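PDB 3RIQ: tailspike protein from Siphovirus 9NA, which probably recognises the lipopolysaccharide O-antigen of Salmonella and cleaves it as an endorhamnosidase, working as a trimer of right-handed beta-helices. Local coordinates for residues G351-I356 with G379-G384; P91-R96 with A115-K120; Q252-G257 with E291-Y296. One frame throughout, in Å; residues are numbered along the deposited sequence.

Contact 1 (G351-I356 with G379-G384); sequences GTNNDI and GSRLRG
The guanidinium of Arg-381 has the backbone carbonyl oxygen, Asn-354 O, over one face, 3.5 Å above the plane and toward its rim, while Asn-353, Asp-355 and NH2 of Arg-383 lie at its edge. Arg-381 CB in turn lies over one face of the Arg-383 guanidinium. Arg-381 NH1 and NH2 both hold Asn-353 OD1 end-on, NH2 at 2.9 Å, with the amide turned 71° from the guanidinium. The side of the group, NE and NH2, takes Asp-355 instead: Arg-381 NE reaches Asp-355 OD1 at 2.9 Å in a nearly straight bond and NH2 reaches OD2 at 3.0 Å, both from above the carboxylate plane. A bend at chi3 (-68°) turns the guanidinium toward Asn-353 and Asp-355. Arg-383 approaches the same carboxylate differently. Its guanidinium is coplanar with it to within 1°, and NH1 meets the anti lone pair of Asp-355 OD1 at 2.9 Å. With NH2 of Arg-383 added, OD1 takes three N-H groups from two arginines, so its charge is probably well compensated. On the opposite face of the sheet from Asp-355 and Arg-381, Ile-356 and Leu-382 lie side by side, CB to CG 4.2 Å. Backbone bonds in parallel register join 355-356 to 381-383, neighbouring coils of the beta-helix. Strand 333-340 precedes this pair and 402-409 follows it; Arg-383 NE also bonds His-388 of the second subunit, whose Tyr-340 packs on Asp-355.

Contact 2 (P91-R96 with A115-K120); sequences PYTVYR and AQRLDK
Thr-93 OG1 is held twice across this contact: it donates to Lys-120 O at 2.9 Å, on a lone pair in the carbonyl plane, and accepts Arg-117 NH2 at 3.1 Å, close to the guanidinium plane. The hydroxyl sits between the backbone N and the carbonyl carbon of its residue (chi1 66°), which turns it to the second segment. Backbone groups are satisfied as in a short antiparallel pair: Thr-93 and Ala-115 form the hydrogen-bonded pair, Thr-93 N to Ala-115 O at 2.8 Å and Ala-115 N back to Thr-93 O at 3.2 Å. Two residues along each segment, Pro-91 O accepts Arg-117 N at 3.0 Å. The Arg-117 guanidinium lies between Ala-115 CB on one face and Tyr-95 CB on the other, and its NH1 bonds Ser-113 O.

Two tyrosines take their partners over the ring face. Gln-116 CG stands almost exactly above the centre of Tyr-92, 3.6 Å from the centroid, with the amide stacked 18° from the ring plane; its NE2 donates to Thr-90 O. Lys-120 runs extended across Tyr-95 and puts CE over the ring, while NZ makes an off-centre cation-pi contact. Tyr-95 OH has its own partner in Arg-242.

The two short strands, joined through helix 107-112, belong to an excursion between beta-helix strands 79-87 and 146-151. Tyr-92 leans on helix 137-140, and Tyr-95 and Lys-120 both touch Tyr-214 of strand 211-214.

Contact 3 (Q252-G257 with E291-Y296); sequences QNEIGG and ERVDDY
Glu-254 reaches from a beta-hairpin to the backbone of Val-293, and that one bond carries the firm half of the contact. The hairpin pairs strand 254-255 with 258-259 through a two-residue type I' turn at Gly-256 and Gly-257, both with positive phi; it projects from the flank of the beta-helix, and 291-296 belongs to the long loop between strands 281-282 and 311-318.

On the tight side, the Glu-254 chain is bent at chi2 (76°), which brings its carboxylate to the loop backbone. Glu-254 OE2 accepts Val-293 N at 3.1 Å with an N-H...O angle of 161°, the donor standing 51° above the carboxylate plane, and Arg-292 CA lies beside it at 3.5 Å. The same oxygen also forms a salt bridge with Arg-261, just beyond the hairpin, which probably offsets its charge; the bond from Val-293 N is what joins hairpin to loop here. Asp-294 and Asp-295 turn to the hairpin's second strand, the first forming a salt bridge with Arg-258 and the second bonding Ser-259 OG. The loop also holds its own shape: Arg-292 NH1 donates to Tyr-296 O at 3.0 Å, its NH2 forms a salt bridge with Asp-285, and Arg-292 N bonds Glu-291 OE2 at 3.0 Å, an oxygen that also takes the backbone N of Leu-298.

The other side is loose. Gly-257 and Glu-291 are exposed at its margin, and the two segments together bury merely 157 Å². Gly-257 forms no hydrogen bond with 291-296; the approach there is of a polar atom to an aliphatic branch. Nearest to the turn comes Val-293 CG1, anti to its own backbone N, which stops 3.2 Å from Gly-257 O.

How the contacts relate
Along the chain the order is contact 2, contact 3, contact 1, each closing before the next opens, and none touches another. Contact 1 lies in the coils of the beta-helix itself and borders a second subunit, whereas contacts 2 and 3 are made by excursions from it that no other chain of the assembly reaches. Contacts 1 and 3 come nearest, with centres 26 Å apart and nearest atoms about 10 Å apart; contact 2 is farther off, its centre 34 Å from that of contact 3 and 41 Å from that of contact 1. None of the three holds a bound ligand, and their relation to the saccharide site stays open.

Contact 1 (G351-I356 with G379-G384)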
ATOM      1  N   GLY A 351      -4.583  -8.509  21.691  1.00 14.23           N
ATOM      2  CA  GLY A 351      -5.607  -9.554  21.563  1.00 14.47           C
ATOM      3  C   GLY A 351      -5.008 -10.893  21.171  1.00 14.55           C
ATOM      4  O   GLY A 351      -3.935 -11.285  21.653  1.00 15.07           O
ATOM      5  N   THR A 352      -5.721 -11.608  20.305  1.00 14.34           N
ATOM      6  CA  THR A 352      -5.269 -12.915  19.853  1.00 14.56           C
ATOM      7  C   THR A 352      -5.952 -13.225  18.525  1.00 13.53           C
ATOM      8  O   THR A 352      -6.929 -12.588  18.176  1.00 14.10           O
ATOM      9  CB  THR A 352      -5.630 -14.005  20.921  1.00 14.26           C
ATOM     10  OG1 THR A 352      -5.008 -15.240  20.582  1.00 16.18           O
ATOM     11  CG2 THR A 352      -7.159 -14.221  20.995  1.00 15.80           C
ATOM     12  N   ASN A 353      -5.460 -14.212  17.777  1.00 13.61           N
ATOM     13  CA  ASN A 353      -6.158 -14.709  16.600  1.00 13.27           C
ATOM     14  C   ASN A 353      -6.463 -13.567  15.625  1.00 13.75           C
ATOM     15  O   ASN A 353      -7.552 -13.476  15.076  1.00 14.58           O
ATOM     16  CB  ASN A 353      -7.433 -15.470  17.034  1.00 13.98           C
ATOM     17  CG  ASN A 353      -8.169 -16.119  15.872  1.00 12.99           C
ATOM     18  OD1 ASN A 353      -7.550 -16.569  14.904  1.00 14.17           O
ATOM     19  ND2 ASN A 353      -9.508 -16.157  15.959  1.00 15.70           N
ATOM     20  N   ASN A 354      -5.446 -12.734  15.377  1.00 12.89           N
ATOM     21  CA  ASN A 354      -5.513 -11.688  14.349  1.00 12.97           C
ATOM     22  C   ASN A 354      -4.563 -11.994  13.209  1.00 12.69           C
ATOM     23  O   ASN A 354      -3.578 -12.717  13.371  1.00 13.59           O
ATOM     24  CB  ASN A 354      -5.187 -10.308  14.972  1.00 13.19           C
ATOM     25  CG  ASN A 354      -6.211  -9.897  16.019  1.00 11.98           C
ATOM     26  OD1 ASN A 354      -7.404  -9.871  15.733  1.00 12.35           O
ATOM     27  ND2 ASN A 354      -5.753  -9.618  17.236  1.00 13.97           N
ATOM     28  N   ASP A 355      -4.875 -11.401  12.061  1.00 12.14           N
ATOM     29  CA  ASP A 355      -4.086 -11.566  10.849  1.00 11.90           C
ATOM     30  C   ASP A 355      -3.406 -10.252  10.511  1.00 11.69           C
ATOM     31  O   ASP A 355      -4.081  -9.251  10.285  1.00 12.67           O
ATOM     32  CB  ASP A 355      -4.988 -12.028   9.714  1.00 13.55           C
ATOM     33  CG  ASP A 355      -5.339 -13.475   9.853  1.00 13.67           C
ATOM     34  OD1 ASP A 355      -4.470 -14.317   9.574  1.00 14.44           O
ATOM     35  OD2 ASP A 355      -6.466 -13.793  10.250  1.00 15.72           O
ATOM     36  N   ILE A 356      -2.076 -10.283  10.513  1.00 12.40           N
ATOM     37  CA  ILE A 356      -1.235  -9.080  10.509  1.00 12.79           C
ATOM     38  C   ILE A 356      -0.234  -9.174   9.386  1.00 13.44           C
ATOM     39  O   ILE A 356       0.577 -10.099   9.373  1.00 14.26           O
ATOM     40  CB  ILE A 356      -0.452  -8.974  11.850  1.00 13.54           C
ATOM     41  CG1 ILE A 356      -1.398  -8.949  13.053  1.00 14.50           C
ATOM     42  CG2 ILE A 356       0.447  -7.745  11.893  1.00 15.20           C
ATOM     43  CD1 ILE A 356      -0.705  -9.104  14.391  1.00 14.95           C
ATOM     44  N   GLY A 379      -2.194 -15.451  20.102  1.00 17.21           N
ATOM     45  CA  GLY A 379      -1.750 -16.271  18.980  1.00 16.39           C
ATOM     46  C   GLY A 379      -2.150 -15.637  17.672  1.00 15.86           C
ATOM     47  O   GLY A 379      -3.204 -15.986  17.095  1.00 16.26           O
ATOM     48  N   SER A 380      -1.305 -14.725  17.190  1.00 14.70           N
ATOM     49  CA  SER A 380      -1.582 -14.036  15.927  1.00 14.17           C
ATOM     50  C   SER A 380      -0.693 -14.576  14.798  1.00 13.71           C
ATOM     51  O   SER A 380       0.216 -15.392  15.038  1.00 15.18           O
ATOM     52  CB  SER A 380      -1.468 -12.512  16.085  1.00 13.97           C
ATOM     53  OG  SER A 380      -2.571 -12.078  16.871  1.00 15.33           O
ATOM     54  N   ARG A 381      -0.985 -14.153  13.560  1.00 14.02           N
ATOM     55  CA  ARG A 381      -0.241 -14.674  12.401  1.00 13.62           C
ATOM     56  C   ARG A 381       0.338 -13.452  11.691  1.00 13.57           C
ATOM     57  O   ARG A 381      -0.425 -12.589  11.227  1.00 15.18           O
ATOM     58  CB  ARG A 381      -1.188 -15.439  11.454  1.00 13.98           C
ATOM     59  CG  ARG A 381      -1.761 -16.710  12.099  1.00 15.26           C
ATOM     60  CD  ARG A 381      -3.034 -17.225  11.417  1.00 17.28           C
ATOM     61  NE  ARG A 381      -4.168 -16.315  11.611  1.00 14.41           N
ATOM     62  CZ  ARG A 381      -5.014 -16.301  12.655  1.00 14.76           C
ATOM     63  NH1 ARG A 381      -4.868 -17.166  13.655  1.00 16.96           N
ATOM     64  NH2 ARG A 381      -6.031 -15.410  12.683  1.00 16.34           N
ATOM     65  N   LEU A 382       1.667 -13.375  11.609  1.00 13.21           N
ATOM     66  CA  LEU A 382       2.353 -12.193  11.060  1.00 14.45           C
ATOM     67  C   LEU A 382       3.080 -12.571   9.792  1.00 14.44           C
ATOM     68  O   LEU A 382       3.820 -13.589   9.791  1.00 14.98           O
ATOM     69  CB  LEU A 382       3.385 -11.648  12.052  1.00 13.97           C
ATOM     70  CG  LEU A 382       2.864 -11.029  13.358  1.00 15.37           C
ATOM     71  CD1 LEU A 382       2.306 -12.087  14.285  1.00 18.32           C
ATOM     72  CD2 LEU A 382       3.981 -10.273  14.052  1.00 19.23           C
ATOM     73  N   ARG A 383       2.894 -11.779   8.729  1.00 13.76           N
ATOM     74  CA  ARG A 383       3.558 -12.071   7.433  1.00 14.02           C
ATOM     75  C   ARG A 383       4.054 -10.763   6.850  1.00 13.42           C
ATOM     76  O   ARG A 383       3.246  -9.863   6.612  1.00 14.20           O
ATOM     77  CB  ARG A 383       2.656 -12.780   6.409  1.00 14.33           C
ATOM     78  CG  ARG A 383       1.943 -14.047   6.858  1.00 16.84           C
ATOM     79  CD  ARG A 383       0.540 -13.753   7.205  1.00 19.91           C
ATOM     80  NE  ARG A 383      -0.317 -14.909   7.494  1.00 17.48           N
ATOM     81  CZ  ARG A 383      -1.588 -14.770   7.893  1.00 15.26           C
ATOM     82  NH1 ARG A 383      -2.118 -13.545   8.029  1.00 17.87           N
ATOM     83  NH2 ARG A 383      -2.320 -15.835   8.178  1.00 17.86           N
ATOM     84  N   GLY A 384       5.352 -10.665   6.589  1.00 13.29           N
ATOM     85  CA  GLY A 384       5.890  -9.475   5.971  1.00 12.85           C
ATOM     86  C   GLY A 384       6.123  -8.411   7.018  1.00 13.19           C
ATOM     87  O   GLY A 384       5.306  -7.509   7.188  1.00 14.05           O
TER
HETATM   88  O   HOH W   1      -1.669 -11.333  19.657  1.00 18.18           O

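Contact 2 (P91-R96 with A115-K120)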
ATOM      1  N   PRO A  91      -8.965  29.650  25.297  1.00 17.11           N
ATOM      2  CA  PRO A  91      -8.567  28.751  26.365  1.00 17.30           C
ATOM      3  C   PRO A  91      -7.076  28.812  26.645  1.00 17.35           C
ATOM      4  O   PRO A  91      -6.299  29.156  25.744  1.00 18.31           O
ATOM      5  CB  PRO A  91      -8.860  27.373  25.768  1.00 16.22           C
ATOM      6  CG  PRO A  91      -8.595  27.555  24.274  1.00 16.96           C
ATOM      7  CD  PRO A  91      -9.199  28.936  24.018  1.00 17.11           C
ATOM      8  N   TYR A  92      -6.689  28.515  27.885  1.00 17.32           N
ATOM      9  CA  TYR A  92      -5.308  28.140  28.172  1.00 17.38           C
ATOM     10  C   TYR A  92      -5.059  26.776  27.547  1.00 17.27           C
ATOM     11  O   TYR A  92      -5.868  25.853  27.721  1.00 17.55           O
ATOM     12  CB  TYR A  92      -5.083  28.056  29.696  1.00 17.78           C
ATOM     13  CG  TYR A  92      -5.071  29.415  30.353  1.00 21.06           C
ATOM     14  CD1 TYR A  92      -3.875  30.158  30.447  1.00 23.51           C
ATOM     15  CD2 TYR A  92      -6.237  29.983  30.862  1.00 23.08           C
ATOM     16  CE1 TYR A  92      -3.851  31.422  31.061  1.00 25.00           C
ATOM     17  CE2 TYR A  92      -6.220  31.228  31.445  1.00 25.32           C
ATOM     18  CZ  TYR A  92      -5.030  31.950  31.540  1.00 25.82           C
ATOM     19  OH  TYR A  92      -5.044  33.193  32.146  1.00 27.96           O
ATOM     20  N   THR A  93      -3.957  26.655  26.796  1.00 16.74           N
ATOM     21  CA  THR A  93      -3.575  25.363  26.237  1.00 16.25           C
ATOM     22  C   THR A  93      -2.174  24.989  26.638  1.00 15.81           C
ATOM     23  O   THR A  93      -1.327  25.867  26.873  1.00 15.70           O
ATOM     24  CB  THR A  93      -3.677  25.295  24.693  1.00 15.27           C
ATOM     25  OG1 THR A  93      -2.714  26.188  24.082  1.00 15.63           O
ATOM     26  CG2 THR A  93      -5.112  25.635  24.239  1.00 16.20           C
ATOM     27  N   VAL A  94      -1.929  23.684  26.737  1.00 15.67           N
ATOM     28  CA  VAL A  94      -0.550  23.144  26.884  1.00 16.32           C
ATOM     29  C   VAL A  94       0.056  22.872  25.499  1.00 15.79           C
ATOM     30  O   VAL A  94      -0.646  22.352  24.621  1.00 15.47           O
ATOM     31  CB  VAL A  94      -0.523  21.879  27.816  1.00 16.58           C
ATOM     32  CG1 VAL A  94      -1.353  20.691  27.250  1.00 18.16           C
ATOM     33  CG2 VAL A  94       0.921  21.423  28.060  1.00 15.93           C
ATOM     34  N   TYR A  95       1.305  23.298  25.279  1.00 14.64           N
ATOM     35  CA  TYR A  95       1.971  23.142  23.994  1.00 14.88           C
ATOM     36  C   TYR A  95       3.246  22.353  24.196  1.00 14.62           C
ATOM     37  O   TYR A  95       4.218  22.855  24.777  1.00 15.84           O
ATOM     38  CB  TYR A  95       2.259  24.510  23.375  1.00 14.47           C
ATOM     39  CG  TYR A  95       2.815  24.399  21.962  1.00 14.52           C
ATOM     40  CD1 TYR A  95       2.057  23.819  20.949  1.00 15.33           C
ATOM     41  CD2 TYR A  95       4.073  24.888  21.641  1.00 16.44           C
ATOM     42  CE1 TYR A  95       2.562  23.694  19.664  1.00 14.22           C
ATOM     43  CE2 TYR A  95       4.594  24.794  20.324  1.00 16.59           C
ATOM     44  CZ  TYR A  95       3.815  24.178  19.346  1.00 16.57           C
ATOM     45  OH  TYR A  95       4.272  24.065  18.061  1.00 16.17           O
ATOM     46  N   ARG A  96       3.241  21.101  23.748  1.00 14.74           N
ATOM     47  CA  ARG A  96       4.311  20.155  24.160  1.00 14.62           C
ATOM     48  C   ARG A  96       5.505  20.082  23.193  1.00 15.03           C
ATOM     49  O   ARG A  96       6.187  19.059  23.147  1.00 15.64           O
ATOM     50  CB  ARG A  96       3.707  18.741  24.319  1.00 14.89           C
ATOM     51  CG  ARG A  96       2.724  18.604  25.498  1.00 15.59           C
ATOM     52  CD  ARG A  96       2.186  17.196  25.631  1.00 15.60           C
ATOM     53  NE  ARG A  96       1.382  17.013  26.846  1.00 15.08           N
ATOM     54  CZ  ARG A  96       1.882  16.873  28.081  1.00 16.55           C
ATOM     55  NH1 ARG A  96       3.204  16.872  28.286  1.00 17.89           N
ATOM     56  NH2 ARG A  96       1.068  16.722  29.120  1.00 19.04           N
ATOM     57  N   ALA A 115      -0.644  28.652  28.232  1.00 19.90           N
ATOM     58  CA  ALA A 115      -0.906  30.032  27.820  1.00 19.17           C
ATOM     59  C   ALA A 115      -2.182  30.074  27.001  1.00 18.72           C
ATOM     60  O   ALA A 115      -2.552  29.075  26.360  1.00 18.42           O
ATOM     61  CB  ALA A 115       0.257  30.584  26.996  1.00 20.00           C
ATOM     62  N   GLN A 116      -2.860  31.214  27.016  1.00 18.44           N
ATOM     63  CA  GLN A 116      -4.048  31.393  26.165  1.00 18.35           C
ATOM     64  C   GLN A 116      -3.715  31.405  24.675  1.00 18.10           C
ATOM     65  O   GLN A 116      -2.900  32.213  24.212  1.00 19.37           O
ATOM     66  CB  GLN A 116      -4.797  32.673  26.557  1.00 20.10           C
ATOM     67  CG  GLN A 116      -5.562  32.487  27.833  1.00 21.34           C
ATOM     68  CD  GLN A 116      -6.341  33.725  28.223  1.00 24.73           C
ATOM     69  OE1 GLN A 116      -5.761  34.702  28.702  1.00 28.73           O
ATOM     70  NE2 GLN A 116      -7.666  33.681  28.037  1.00 26.16           N
ATOM     71  N   ARG A 117      -4.330  30.490  23.933  1.00 16.26           N
ATOM     72  CA  ARG A 117      -4.092  30.385  22.499  1.00 16.66           C
ATOM     73  C   ARG A 117      -5.371  29.977  21.809  1.00 17.03           C
ATOM     74  O   ARG A 117      -6.180  29.214  22.356  1.00 17.20           O
ATOM     75  CB  ARG A 117      -3.018  29.312  22.152  1.00 16.20           C
ATOM     76  CG  ARG A 117      -1.668  29.449  22.824  1.00 18.35           C
ATOM     77  CD  ARG A 117      -0.731  28.376  22.253  1.00 16.98           C
ATOM     78  NE  ARG A 117       0.595  28.495  22.849  1.00 18.26           N
ATOM     79  CZ  ARG A 117       0.943  27.997  24.031  1.00 18.13           C
ATOM     80  NH1 ARG A 117       2.197  28.173  24.482  1.00 19.57           N
ATOM     81  NH2 ARG A 117       0.074  27.307  24.748  1.00 15.61           N
ATOM     82  N   LEU A 118      -5.532  30.472  20.595  1.00 16.36           N
ATOM     83  CA  LEU A 118      -6.594  29.978  19.704  1.00 16.62           C
ATOM     84  C   LEU A 118      -6.065  29.058  18.603  1.00 16.95           C
ATOM     85  O   LEU A 118      -6.855  28.436  17.874  1.00 17.25           O
ATOM     86  CB  LEU A 118      -7.298  31.164  19.026  1.00 16.83           C
ATOM     87  CG  LEU A 118      -8.265  32.016  19.862  1.00 17.59           C
ATOM     88  CD1 LEU A 118      -8.809  33.191  19.064  1.00 19.24           C
ATOM     89  CD2 LEU A 118      -9.381  31.137  20.345  1.00 18.76           C
ATOM     90  N   ASP A 119      -4.748  29.015  18.429  1.00 16.67           N
ATOM     91  CA  ASP A 119      -4.171  28.368  17.228  1.00 16.39           C
ATOM     92  C   ASP A 119      -3.591  26.969  17.440  1.00 17.17           C
ATOM     93  O   ASP A 119      -3.512  26.195  16.485  1.00 17.16           O
ATOM     94  CB  ASP A 119      -3.126  29.273  16.540  1.00 17.96           C
ATOM     95  CG  ASP A 119      -1.910  29.580  17.441  1.00 18.31           C
ATOM     96  OD1 ASP A 119      -2.085  29.713  18.669  1.00 20.36           O
ATOM     97  OD2 ASP A 119      -0.761  29.680  16.933  1.00 23.97           O
ATOM     98  N   LYS A 120      -3.117  26.663  18.650  1.00 15.23           N
ATOM     99  CA  LYS A 120      -2.367  25.408  18.839  1.00 15.00           C
ATOM    100  C   LYS A 120      -2.351  25.034  20.325  1.00 14.87           C
ATOM    101  O   LYS A 120      -2.724  25.852  21.201  1.00 15.62           O
ATOM    102  CB  LYS A 120      -0.921  25.529  18.299  1.00 15.40           C
ATOM    103  CG  LYS A 120      -0.044  26.454  19.093  1.00 15.18           C
ATOM    104  CD  LYS A 120       1.210  26.800  18.297  1.00 18.46           C
ATOM    105  CE  LYS A 120       2.256  27.438  19.187  1.00 20.79           C
ATOM    106  NZ  LYS A 120       3.321  28.105  18.353  1.00 25.14           N
TER

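Contact 3 (Q252-G257 with E291-Y296)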
ATOM      1  N   GLN A 252     -13.179   2.066  25.116  1.00 12.95           N
ATOM      2  CA  GLN A 252     -13.125   0.820  25.889  1.00 13.50           C
ATOM      3  C   GLN A 252     -14.067   0.749  27.084  1.00 13.97           C
ATOM      4  O   GLN A 252     -14.398   1.748  27.686  1.00 15.18           O
ATOM      5  CB  GLN A 252     -11.697   0.574  26.375  1.00 13.75           C
ATOM      6  CG  GLN A 252     -10.673   0.378  25.221  1.00 14.29           C
ATOM      7  CD  GLN A 252      -9.737   1.536  25.052  1.00 15.49           C
ATOM      8  OE1 GLN A 252      -9.159   2.016  26.016  1.00 17.91           O
ATOM      9  NE2 GLN A 252      -9.556   1.971  23.855  1.00 14.83           N
ATOM     10  N   ASN A 253     -14.464  -0.453  27.442  1.00 13.78           N
ATOM     11  CA  ASN A 253     -15.235  -0.693  28.665  1.00 14.52           C
ATOM     12  C   ASN A 253     -16.608   0.009  28.644  1.00 15.38           C
ATOM     13  O   ASN A 253     -17.234   0.011  27.626  1.00 15.18           O
ATOM     14  CB  ASN A 253     -14.402  -0.372  29.913  1.00 15.81           C
ATOM     15  CG  ASN A 253     -13.109  -1.212  30.014  1.00 16.18           C
ATOM     16  OD1 ASN A 253     -12.757  -1.971  29.125  1.00 15.31           O
ATOM     17  ND2 ASN A 253     -12.407  -1.055  31.121  1.00 19.62           N
ATOM     18  N   GLU A 254     -17.051   0.591  29.749  1.00 14.81           N
ATOM     19  CA  GLU A 254     -18.427   1.118  29.892  1.00 15.76           C
ATOM     20  C   GLU A 254     -18.411   2.636  30.040  1.00 15.70           C
ATOM     21  O   GLU A 254     -17.459   3.188  30.553  1.00 17.20           O
ATOM     22  CB  GLU A 254     -19.120   0.530  31.136  1.00 16.25           C
ATOM     23  CG  GLU A 254     -19.858  -0.823  30.923  1.00 18.85           C
ATOM     24  CD  GLU A 254     -18.915  -2.014  30.828  1.00 19.39           C
ATOM     25  OE1 GLU A 254     -17.933  -2.089  31.616  1.00 23.98           O
ATOM     26  OE2 GLU A 254     -19.187  -2.906  30.012  1.00 16.11           O
ATOM     27  N   ILE A 255     -19.503   3.289  29.626  1.00 15.25           N
ATOM     28  CA  ILE A 255     -19.804   4.684  30.008  1.00 15.75           C
ATOM     29  C   ILE A 255     -21.184   4.669  30.625  1.00 16.14           C
ATOM     30  O   ILE A 255     -22.135   4.110  30.036  1.00 16.08           O
ATOM     31  CB  ILE A 255     -19.831   5.645  28.801  1.00 15.68           C
ATOM     32  CG1 ILE A 255     -18.459   5.719  28.157  1.00 16.43           C
ATOM     33  CG2 ILE A 255     -20.267   7.059  29.281  1.00 16.26           C
ATOM     34  CD1 ILE A 255     -18.451   6.448  26.802  1.00 16.39           C
ATOM     35  N   GLY A 256     -21.293   5.237  31.837  1.00 16.43           N
ATOM     36  CA  GLY A 256     -22.590   5.391  32.484  1.00 15.96           C
ATOM     37  C   GLY A 256     -23.263   4.054  32.770  1.00 17.11           C
ATOM     38  O   GLY A 256     -24.478   3.994  32.960  1.00 18.00           O
ATOM     39  N   GLY A 257     -22.479   2.978  32.770  1.00 17.63           N
ATOM     40  CA  GLY A 257     -23.015   1.647  32.990  1.00 18.16           C
ATOM     41  C   GLY A 257     -23.354   0.769  31.800  1.00 18.04           C
ATOM     42  O   GLY A 257     -23.882  -0.330  31.980  1.00 20.34           O
ATOM     43  N   GLU A 291     -17.038  -7.597  34.424  1.00 21.79           N
ATOM     44  CA  GLU A 291     -18.112  -8.076  33.551  1.00 21.25           C
ATOM     45  C   GLU A 291     -18.636  -6.966  32.626  1.00 21.13           C
ATOM     46  O   GLU A 291     -18.776  -5.783  33.023  1.00 21.15           O
ATOM     47  CB  GLU A 291     -19.256  -8.678  34.373  1.00 21.50           C
ATOM     48  CG  GLU A 291     -20.299  -9.319  33.509  1.00 21.77           C
ATOM     49  CD  GLU A 291     -19.763 -10.533  32.762  1.00 23.18           C
ATOM     50  OE1 GLU A 291     -19.921 -11.661  33.271  1.00 26.27           O
ATOM     51  OE2 GLU A 291     -19.159 -10.357  31.684  1.00 21.19           O
ATOM     52  N   ARG A 292     -18.873  -7.341  31.373  1.00 19.35           N
ATOM     53  CA  ARG A 292     -19.356  -6.391  30.394  1.00 19.03           C
ATOM     54  C   ARG A 292     -20.868  -6.254  30.497  1.00 19.40           C
ATOM     55  O   ARG A 292     -21.569  -7.213  30.846  1.00 20.25           O
ATOM     56  CB  ARG A 292     -18.942  -6.878  29.016  1.00 18.33           C
ATOM     57  CG  ARG A 292     -17.434  -7.175  28.929  1.00 16.31           C
ATOM     58  CD  ARG A 292     -16.952  -7.192  27.452  1.00 13.62           C
ATOM     59  NE  ARG A 292     -15.573  -7.721  27.301  1.00 14.56           N
ATOM     60  CZ  ARG A 292     -15.235  -9.018  27.269  1.00 13.06           C
ATOM     61  NH1 ARG A 292     -16.180  -9.963  27.362  1.00 14.75           N
ATOM     62  NH2 ARG A 292     -13.941  -9.389  27.089  1.00 14.98           N
ATOM     63  N   VAL A 293     -21.355  -5.049  30.224  1.00 18.30           N
ATOM     64  CA  VAL A 293     -22.779  -4.783  30.306  1.00 17.65           C
ATOM     65  C   VAL A 293     -23.331  -4.497  28.910  1.00 16.71           C
ATOM     66  O   VAL A 293     -22.884  -3.560  28.237  1.00 16.32           O
ATOM     67  CB  VAL A 293     -23.071  -3.581  31.250  1.00 18.71           C
ATOM     68  CG1 VAL A 293     -24.557  -3.411  31.389  1.00 19.29           C
ATOM     69  CG2 VAL A 293     -22.448  -3.810  32.639  1.00 20.73           C
ATOM     70  N   ASP A 294     -24.323  -5.288  28.493  1.00 16.98           N
ATOM     71  CA  ASP A 294     -24.956  -5.188  27.159  1.00 16.20           C
ATOM     72  C   ASP A 294     -23.868  -5.401  26.065  1.00 16.04           C
ATOM     73  O   ASP A 294     -23.730  -4.641  25.091  1.00 16.02           O
ATOM     74  CB  ASP A 294     -25.716  -3.860  26.980  1.00 15.98           C
ATOM     75  CG  ASP A 294     -26.870  -3.701  27.956  1.00 17.62           C
ATOM     76  OD1 ASP A 294     -27.516  -4.720  28.321  1.00 20.89           O
ATOM     77  OD2 ASP A 294     -27.130  -2.556  28.360  1.00 19.29           O
ATOM     78  N   ASP A 295     -23.071  -6.450  26.273  1.00 16.14           N
ATOM     79  CA  ASP A 295     -22.016  -6.843  25.358  1.00 16.60           C
ATOM     80  C   ASP A 295     -21.737  -8.308  25.687  1.00 15.89           C
ATOM     81  O   ASP A 295     -22.336  -8.892  26.626  1.00 17.50           O
ATOM     82  CB  ASP A 295     -20.759  -5.967  25.559  1.00 16.68           C
ATOM     83  CG  ASP A 295     -19.947  -5.782  24.286  1.00 15.47           C
ATOM     84  OD1 ASP A 295     -19.848  -6.732  23.495  1.00 16.48           O
ATOM     85  OD2 ASP A 295     -19.388  -4.665  24.093  1.00 14.92           O
ATOM     86  N   TYR A 296     -20.804  -8.924  24.969  1.00 16.45           N
ATOM     87  CA  TYR A 296     -20.429 -10.299  25.306  1.00 16.31           C
ATOM     88  C   TYR A 296     -19.882 -10.417  26.730  1.00 16.95           C
ATOM     89  O   TYR A 296     -19.128  -9.546  27.197  1.00 17.37           O
ATOM     90  CB  TYR A 296     -19.347 -10.822  24.359  1.00 16.37           C
ATOM     91  CG  TYR A 296     -19.782 -11.011  22.921  1.00 16.08           C
ATOM     92  CD1 TYR A 296     -20.612 -12.079  22.549  1.00 17.05           C
ATOM     93  CD2 TYR A 296     -19.371 -10.129  21.933  1.00 15.59           C
ATOM     94  CE1 TYR A 296     -21.005 -12.278  21.235  1.00 18.03           C
ATOM     95  CE2 TYR A 296     -19.765 -10.318  20.599  1.00 19.23           C
ATOM     96  CZ  TYR A 296     -20.589 -11.389  20.264  1.00 18.97           C
ATOM     97  OH  TYR A 296     -20.999 -11.576  18.951  1.00 22.91           O
TER